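PDB 2UUY: tryptase inhibitor from Rhipicephalus appendiculatus, which probably inhibits serine proteases through its Kunitz-type domain, the part of the longer protein present here, which is bound to another protein. Local coordinates for residues Gly13-Arg18 against Glu33-Gly38; Thr20-Met25 against Ser41-Cys46. One frame throughout, in Å; residues are numbered along the deposited sequence.

Interaction 1 (Gly13-Arg18 against Glu33-Gly38); sequences GLCKAR and EGCYTG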
ATOM      1  N   GLY B  13      11.642  -2.094  -6.486  1.00 10.91           N
ATOM      2  CA  GLY B  13      10.993  -3.165  -5.772  1.00 10.99           C
ATOM      3  C   GLY B  13       9.621  -3.437  -6.329  1.00  9.02           C
ATOM      4  O   GLY B  13       8.948  -2.517  -6.894  1.00 10.95           O
ATOM      5  N   LEU B  14       9.156  -4.684  -6.191  1.00  9.62           N
ATOM      6  CA  LEU B  14       7.809  -5.088  -6.618  1.00  8.23           C
ATOM      7  C   LEU B  14       6.751  -4.627  -5.675  1.00  7.29           C
ATOM      8  O   LEU B  14       5.611  -4.500  -6.110  1.00  6.81           O
ATOM      9  CB  LEU B  14       7.703  -6.623  -6.800  1.00  9.75           C
ATOM     10  CG  LEU B  14       8.726  -7.307  -7.683  1.00 12.72           C
ATOM     11  CD1 LEU B  14       8.420  -8.784  -7.706  1.00 16.77           C
ATOM     12  CD2 LEU B  14       8.713  -6.628  -9.027  1.00 16.41           C
ATOM     13  N   CYS B  15       7.063  -4.420  -4.400  1.00  6.33           N
ATOM     14  CA  CYS B  15       6.061  -3.937  -3.471  1.00  6.42           C
ATOM     15  C   CYS B  15       5.588  -2.548  -3.871  1.00  5.95           C
ATOM     16  O   CYS B  15       6.260  -1.845  -4.610  1.00  6.52           O
ATOM     17  CB  CYS B  15       6.583  -3.951  -2.018  1.00  6.72           C
ATOM     18  SG  CYS B  15       7.494  -2.493  -1.407  1.00  9.45           S
ATOM     19  N   LYS B  16       4.444  -2.159  -3.326  1.00  6.56           N
ATOM     20  CA  LYS B  16       3.815  -0.896  -3.687  1.00  5.93           C
ATOM     21  C   LYS B  16       3.859   0.181  -2.598  1.00  6.32           C
ATOM     22  O   LYS B  16       3.010   1.076  -2.553  1.00  6.13           O
ATOM     23  CB  LYS B  16       2.432  -1.125  -4.280  1.00  6.17           C
ATOM     24  CG  LYS B  16       2.514  -1.790  -5.648  1.00  6.11           C
ATOM     25  CD  LYS B  16       1.190  -2.173  -6.200  1.00  6.21           C
ATOM     26  CE  LYS B  16       1.350  -2.837  -7.540  1.00  5.87           C
ATOM     27  NZ  LYS B  16       0.035  -3.345  -8.071  1.00  6.21           N
ATOM     28  N   ALA B  17       4.925   0.179  -1.793  1.00  6.23           N
ATOM     29  CA  ALA B  17       5.197   1.299  -0.882  1.00  6.62           C
ATOM     30  C   ALA B  17       5.779   2.452  -1.677  1.00  6.79           C
ATOM     31  O   ALA B  17       6.342   2.265  -2.756  1.00  7.49           O
ATOM     32  CB  ALA B  17       6.188   0.880   0.205  1.00  7.75           C
ATOM     33  N   ARG B  18       5.657   3.665  -1.128  1.00  6.49           N
ATOM     34  CA  ARG B  18       6.409   4.823  -1.623  1.00  7.08           C
ATOM     35  C   ARG B  18       7.288   5.356  -0.509  1.00  6.85           C
ATOM     36  O   ARG B  18       6.963   6.341   0.143  1.00  7.74           O
ATOM     37  CB  ARG B  18       5.458   5.892  -2.182  1.00  7.48           C
ATOM     38  CG  ARG B  18       6.188   6.992  -2.954  1.00  9.84           C
ATOM     39  CD  ARG B  18       6.799   8.095  -2.173  1.00 15.46           C
ATOM     40  NE  ARG B  18       5.799   8.847  -1.403  1.00 16.16           N
ATOM     41  CZ  ARG B  18       5.142   9.937  -1.830  1.00 16.83           C
ATOM     42  NH1 ARG B  18       5.331  10.455  -3.039  1.00 21.00           N
ATOM     43  NH2 ARG B  18       4.269  10.531  -1.041  1.00 15.62           N
ATOM     44  N   GLU B  33      11.717   7.419  -5.088  1.00  9.50           N
ATOM     45  CA  GLU B  33      10.430   7.260  -4.404  1.00  9.70           C
ATOM     46  C   GLU B  33       9.771   5.985  -4.902  1.00  8.31           C
ATOM     47  O   GLU B  33       9.509   5.860  -6.119  1.00  9.42           O
ATOM     48  CB  GLU B  33       9.531   8.433  -4.728  1.00 11.04           C
ATOM     49  CG  GLU B  33       9.971   9.770  -4.191  1.00 15.37           C
ATOM     50  CD  GLU B  33       9.039  10.833  -4.731  1.00 21.59           C
ATOM     51  OE1 GLU B  33       8.003  11.051  -4.105  1.00 22.83           O
ATOM     52  OE2 GLU B  33       9.271  11.367  -5.840  1.00 23.78           O
ATOM     53  N   GLY B  34       9.519   5.037  -4.007  1.00  7.87           N
ATOM     54  CA  GLY B  34       8.955   3.761  -4.419  1.00  8.38           C
ATOM     55  C   GLY B  34       9.364   2.695  -3.442  1.00  7.21           C
ATOM     56  O   GLY B  34       9.621   2.963  -2.268  1.00  8.03           O
ATOM     57  N   CYS B  35       9.374   1.447  -3.913  1.00  8.00           N
ATOM     58  CA  CYS B  35       9.667   0.314  -3.044  1.00  8.64           C
ATOM     59  C   CYS B  35      11.152   0.066  -3.009  1.00  9.06           C
ATOM     60  O   CYS B  35      11.681  -0.865  -3.618  1.00 10.78           O
ATOM     61  CB  CYS B  35       8.941  -0.942  -3.572  1.00  9.85           C
ATOM     62  SG  CYS B  35       9.228  -2.383  -2.534  1.00  9.42           S
ATOM     63  N   TYR B  36      11.826   0.936  -2.303  1.00  7.94           N
ATOM     64  CA  TYR B  36      13.290   0.933  -2.240  1.00  8.58           C
ATOM     65  C   TYR B  36      13.678   0.740  -0.806  1.00  9.94           C
ATOM     66  O   TYR B  36      13.217   1.500   0.048  1.00 10.34           O
ATOM     67  CB  TYR B  36      13.849   2.259  -2.754  1.00  9.35           C
ATOM     68  CG  TYR B  36      13.595   2.529  -4.187  1.00  8.53           C
ATOM     69  CD1 TYR B  36      14.310   1.872  -5.187  1.00 10.15           C
ATOM     70  CD2 TYR B  36      12.633   3.445  -4.568  1.00  8.51           C
ATOM     71  CE1 TYR B  36      14.058   2.136  -6.509  1.00  9.78           C
ATOM     72  CE2 TYR B  36      12.407   3.726  -5.889  1.00  9.62           C
ATOM     73  CZ  TYR B  36      13.140   3.082  -6.859  1.00  9.73           C
ATOM     74  OH  TYR B  36      12.919   3.378  -8.180  1.00 11.42           O
ATOM     75  N   THR B  37      14.563  -0.239  -0.575  1.00 11.20           N
ATOM     76  CA  THR B  37      15.109  -0.550   0.740  1.00 13.00           C
ATOM     77  C   THR B  37      16.578  -0.163   0.857  1.00 12.31           C
ATOM     78  O   THR B  37      17.106  -0.113   1.976  1.00 14.76           O
ATOM     79  CB  THR B  37      15.002  -2.077   1.065  1.00 14.85           C
ATOM     80  OG1 THR B  37      15.687  -2.828   0.066  1.00 19.37           O
ATOM     81  CG2 THR B  37      13.565  -2.536   1.119  1.00 16.22           C
ATOM     82  N   GLY B  38      17.243   0.101  -0.253  1.00 11.32           N
ATOM     83  CA  GLY B  38      18.645   0.493  -0.237  1.00 10.96           C
ATOM     84  C   GLY B  38      18.819   1.980  -0.049  1.00  9.87           C
ATOM     85  O   GLY B  38      17.905   2.717   0.337  1.00  9.68           O
TER
HETATM   86  O   HOH W   1       9.378   0.451  -6.518  1.00 11.82           O
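Arg18 NH1 meets Glu33 OE1 at 2.9 Å in a salt bridge. The two side chains run alongside each other. Their guanidinium and carboxylate planes are only 17° apart, yet OE1 comes in obliquely to the guanidinium. Arg18 CG lies anti to the backbone N (chi1 -169°), and bends at chi2 and chi3 then lay Arg18 CD against Glu33 CB at 3.8 Å. NH2 of Arg18 has its own partner, a backbone group of the bound protein chain. An alanine here is likely to leave Glu33 OE1 without this cation and the partner backbone without its donor. Further along, the disulfide joins Cys15 SG to Cys35 SG at 2.1 Å, with right-handed chirality (chi3 109°). Beside it, Gly13 N makes a weak hydrogen bond to Cys35 O. Water 1 donates to Gly13 O at 3.0 Å and accepts from Cys35 N at 2.8 Å. This pairing of two exterior loops by a disulfide is a Kunitz hallmark. Lys16 follows the bridged cysteine, as P1 does in Kunitz inhibitors, and its NZ bonds a polar side chain of the partner chain. The covalent and ionic links are consistent with a binding loop held in shape while it faces that partner.

Interaction 2 (Thr20-Met25 against Ser41-Cys46); sequences TRYYCM and SRMGEC
Tyr22 of strand 19-25 packs its ring on Met43, at the start of the short C-terminal helix. This joins the hairpin and the helix of the Kunitz-like fold. The main contacts are apolar and aromatic. The side chains cross at about a right angle, and Met43 CB sits over the Tyr22 ring, 3.8 Å from the centroid and 6° off the normal, a CH-pi contact. Met43 leaves its backbone with CG anti to N (chi1 175°), then bends at chi2 and chi3. That turn brings Met43 SD obliquely to the Tyr22 ring, 4.5 Å from the centroid, as a Met-aromatic contact. It also puts Met43 CE 3.4 Å from Tyr22 CD1. Nearer the backbone, Tyr22 CB meets Cys46 CB at 3.8 Å. Val31 of the neighbouring strand also touches Tyr22.

Disulfides fix the same region. Cys46 is bonded to Cys29 and Cys24 to Cys50, so helix, hairpin and C-terminal tail are tied covalently.

Polar groups meet at the other end, bridged by water and without a direct bond. Ser41 O approaches the edge of the Tyr22 ring, near its plane. Ser41 N lies over one face of the Arg21 guanidinium, 3.5 Å above the plane and toward its rim. Both groups are donors, so this is packing; Arg21 NE bonds Gly38 O. One water links the two segments, donating to Thr20 O and to Ser41 O. Back at the helix, Cys46 SG, the atom bonded to Cys29, rests on the strand backbone, 3.4 Å from Cys24 N.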
ATOM      1  N   THR B  20      10.846   7.176   0.565  1.00  7.74           N
ATOM      2  CA  THR B  20      11.778   8.150   0.014  1.00  8.22           C
ATOM      3  C   THR B  20      13.181   7.738   0.426  1.00  7.81           C
ATOM      4  O   THR B  20      13.488   7.687   1.614  1.00  8.94           O
ATOM      5  CB  THR B  20      11.465   9.567   0.529  1.00  9.65           C
ATOM      6  OG1 THR B  20      10.154   9.924   0.098  1.00 11.63           O
ATOM      7  CG2 THR B  20      12.484  10.575   0.007  1.00 11.59           C
ATOM      8  N   ARG B  21      14.016   7.408  -0.554  1.00  8.51           N
ATOM      9  CA  ARG B  21      15.402   6.991  -0.281  1.00  8.68           C
ATOM     10  C   ARG B  21      16.350   7.813  -1.114  1.00  9.19           C
ATOM     11  O   ARG B  21      16.024   8.248  -2.202  1.00 10.64           O
ATOM     12  CB  ARG B  21      15.609   5.524  -0.649  1.00  9.72           C
ATOM     13  CG  ARG B  21      14.618   4.576  -0.060  1.00 12.29           C
ATOM     14  CD  ARG B  21      14.671   4.530   1.414  1.00 12.79           C
ATOM     15  NE  ARG B  21      15.938   3.996   1.882  1.00 12.28           N
ATOM     16  CZ  ARG B  21      16.242   3.819   3.147  1.00 12.94           C
ATOM     17  NH1 ARG B  21      15.395   4.189   4.082  1.00 14.30           N
ATOM     18  NH2 ARG B  21      17.417   3.293   3.476  1.00 14.69           N
ATOM     19  N   TYR B  22      17.566   7.996  -0.614  1.00  8.27           N
ATOM     20  CA  TYR B  22      18.599   8.732  -1.323  1.00  8.73           C
ATOM     21  C   TYR B  22      19.705   7.767  -1.691  1.00  8.80           C
ATOM     22  O   TYR B  22      20.225   7.076  -0.838  1.00  9.38           O
ATOM     23  CB  TYR B  22      19.123   9.873  -0.432  1.00  9.76           C
ATOM     24  CG  TYR B  22      18.033  10.841  -0.037  1.00 11.09           C
ATOM     25  CD1 TYR B  22      17.668  11.868  -0.876  1.00 13.34           C
ATOM     26  CD2 TYR B  22      17.338  10.682   1.147  1.00 11.15           C
ATOM     27  CE1 TYR B  22      16.641  12.740  -0.536  1.00 15.10           C
ATOM     28  CE2 TYR B  22      16.354  11.560   1.497  1.00 12.11           C
ATOM     29  CZ  TYR B  22      15.991  12.567   0.629  1.00 14.42           C
ATOM     30  OH  TYR B  22      14.936  13.409   0.999  1.00 18.45           O
ATOM     31  N   TYR B  23      20.028   7.708  -2.983  1.00  8.43           N
ATOM     32  CA  TYR B  23      21.056   6.810  -3.494  1.00  8.41           C
ATOM     33  C   TYR B  23      22.134   7.616  -4.196  1.00  9.40           C
ATOM     34  O   TYR B  23      21.864   8.564  -4.927  1.00  9.01           O
ATOM     35  CB  TYR B  23      20.460   5.847  -4.518  1.00  9.10           C
ATOM     36  CG  TYR B  23      19.638   4.699  -4.015  1.00  8.67           C
ATOM     37  CD1 TYR B  23      20.169   3.437  -3.985  1.00  9.86           C
ATOM     38  CD2 TYR B  23      18.297   4.859  -3.687  1.00  9.02           C
ATOM     39  CE1 TYR B  23      19.418   2.352  -3.622  1.00 10.97           C
ATOM     40  CE2 TYR B  23      17.525   3.768  -3.331  1.00  8.97           C
ATOM     41  CZ  TYR B  23      18.085   2.534  -3.289  1.00  9.40           C
ATOM     42  OH  TYR B  23      17.282   1.459  -2.963  1.00 10.96           O
ATOM     43  N   CYS B  24      23.360   7.188  -4.000  1.00  9.16           N
ATOM     44  CA  CYS B  24      24.480   7.769  -4.704  1.00  9.27           C
ATOM     45  C   CYS B  24      24.539   7.285  -6.135  1.00  9.54           C
ATOM     46  O   CYS B  24      24.701   6.066  -6.376  1.00 11.28           O
ATOM     47  CB  CYS B  24      25.762   7.358  -3.987  1.00  9.46           C
ATOM     48  SG  CYS B  24      27.250   8.005  -4.774  1.00 10.73           S
ATOM     49  N   MET B  25      24.376   8.216  -7.067  1.00 10.28           N
ATOM     50  CA  MET B  25      24.398   7.931  -8.496  0.50 11.56           C
ATOM     51  C   MET B  25      25.605   8.643  -9.086  1.00 11.80           C
ATOM     52  O   MET B  25      25.520   9.784  -9.501  1.00 14.10           O
ATOM     53  CB  MET B  25      23.108   8.425  -9.170  0.50 12.56           C
ATOM     54  CG  MET B  25      21.802   7.938  -8.550  0.50 15.06           C
ATOM     55  SD  MET B  25      21.648   6.157  -8.291  0.50 20.56           S
ATOM     56  CE  MET B  25      22.425   5.432  -9.710  0.50 19.94           C
ATOM     57  N   SER B  41      18.019   6.849   4.274  1.00  9.94           N
ATOM     58  CA  SER B  41      16.799   7.640   4.516  1.00 10.19           C
ATOM     59  C   SER B  41      17.086   9.106   4.654  1.00  9.98           C
ATOM     60  O   SER B  41      16.158   9.894   4.507  1.00 10.78           O
ATOM     61  CB  SER B  41      15.996   7.170   5.716  1.00 12.21           C
ATOM     62  OG  SER B  41      16.765   7.234   6.871  1.00 15.22           O
ATOM     63  N   ARG B  42      18.334   9.488   4.959  1.00  9.23           N
ATOM     64  CA  ARG B  42      18.699  10.890   5.089  1.00  8.66           C
ATOM     65  C   ARG B  42      19.646  11.257   3.952  1.00  8.43           C
ATOM     66  O   ARG B  42      20.630  10.567   3.697  1.00  8.62           O
ATOM     67  CB  ARG B  42      19.370  11.165   6.436  1.00  9.09           C
ATOM     68  CG  ARG B  42      18.398  11.427   7.588  1.00 12.54           C
ATOM     69  CD  ARG B  42      17.759  10.195   8.194  1.00 16.21           C
ATOM     70  NE  ARG B  42      18.796   9.282   8.688  1.00 17.81           N
ATOM     71  CZ  ARG B  42      19.314   9.272   9.919  1.00 20.58           C
ATOM     72  NH1 ARG B  42      18.872  10.093  10.866  1.00 20.15           N
ATOM     73  NH2 ARG B  42      20.285   8.402  10.192  1.00 22.17           N
ATOM     74  N   MET B  43      19.355  12.359   3.275  1.00  8.52           N
ATOM     75  CA  MET B  43      20.194  12.872   2.215  1.00  9.03           C
ATOM     76  C   MET B  43      21.636  13.068   2.663  1.00  8.90           C
ATOM     77  O   MET B  43      22.571  12.706   1.933  1.00  9.05           O
ATOM     78  CB  MET B  43      19.614  14.177   1.676  1.00 10.15           C
ATOM     79  CG  MET B  43      20.480  14.845   0.652  1.00 12.51           C
ATOM     80  SD  MET B  43      20.793  13.897  -0.828  1.00 17.59           S
ATOM     81  CE  MET B  43      19.575  14.494  -1.972  1.00 22.28           C
ATOM     82  N   GLY B  44      21.846  13.613   3.854  1.00  8.80           N
ATOM     83  CA  GLY B  44      23.205  13.903   4.287  1.00  9.04           C
ATOM     84  C   GLY B  44      24.017  12.664   4.527  1.00  9.20           C
ATOM     85  O   GLY B  44      25.242  12.671   4.358  1.00  9.68           O
ATOM     86  N   GLU B  45      23.366  11.574   4.929  1.00  8.97           N
ATOM     87  CA  GLU B  45      24.076  10.321   5.115  1.00  9.43           C
ATOM     88  C   GLU B  45      24.472   9.752   3.750  1.00  8.89           C
ATOM     89  O   GLU B  45      25.552   9.183   3.621  1.00  9.57           O
ATOM     90  CB  GLU B  45      23.247   9.342   5.945  1.00 10.80           C
ATOM     91  CG  GLU B  45      23.063   9.835   7.368  1.00 14.84           C
ATOM     92  CD  GLU B  45      24.391   9.950   8.104  1.00 17.33           C
ATOM     93  OE1 GLU B  45      24.956   8.906   8.505  1.00 23.28           O
ATOM     94  OE2 GLU B  45      24.905  11.084   8.213  1.00 22.25           O
ATOM     95  N   CYS B  46      23.609   9.861   2.737  1.00  8.76           N
ATOM     96  CA  CYS B  46      24.009   9.485   1.389  1.00  8.60           C
ATOM     97  C   CYS B  46      25.171  10.345   0.912  1.00  8.65           C
ATOM     98  O   CYS B  46      26.162   9.832   0.396  1.00  9.29           O
ATOM     99  CB  CYS B  46      22.800   9.630   0.454  1.00  8.73           C
ATOM    100  SG  CYS B  46      23.125   9.059  -1.223  1.00  9.90           S
TER
HETATM  101  O   HOH W   2      13.602   9.371   3.718  1.00 10.47           O

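How the interactions relate
From the N terminus, the chain first passes through loop 13-18 and then enters strand 19-25, which supplies 20-25. It turns back along strand 28-34, and interaction 1 closes when 33-38 returns to 13-18. The chain goes on into 41-46, at the start of helix 43-47, and interaction 2 closes there on 20-25. The two closures cross rather than nest, because their segments alternate. Interaction 1 ties the exterior loops together at one end of the hairpin. Interaction 2 ties the helix to the hairpin. Their centres are 14 Å apart, yet they touch: Tyr23 OH packs near Tyr36 CB, and Tyr36 O lies near Arg21 CG.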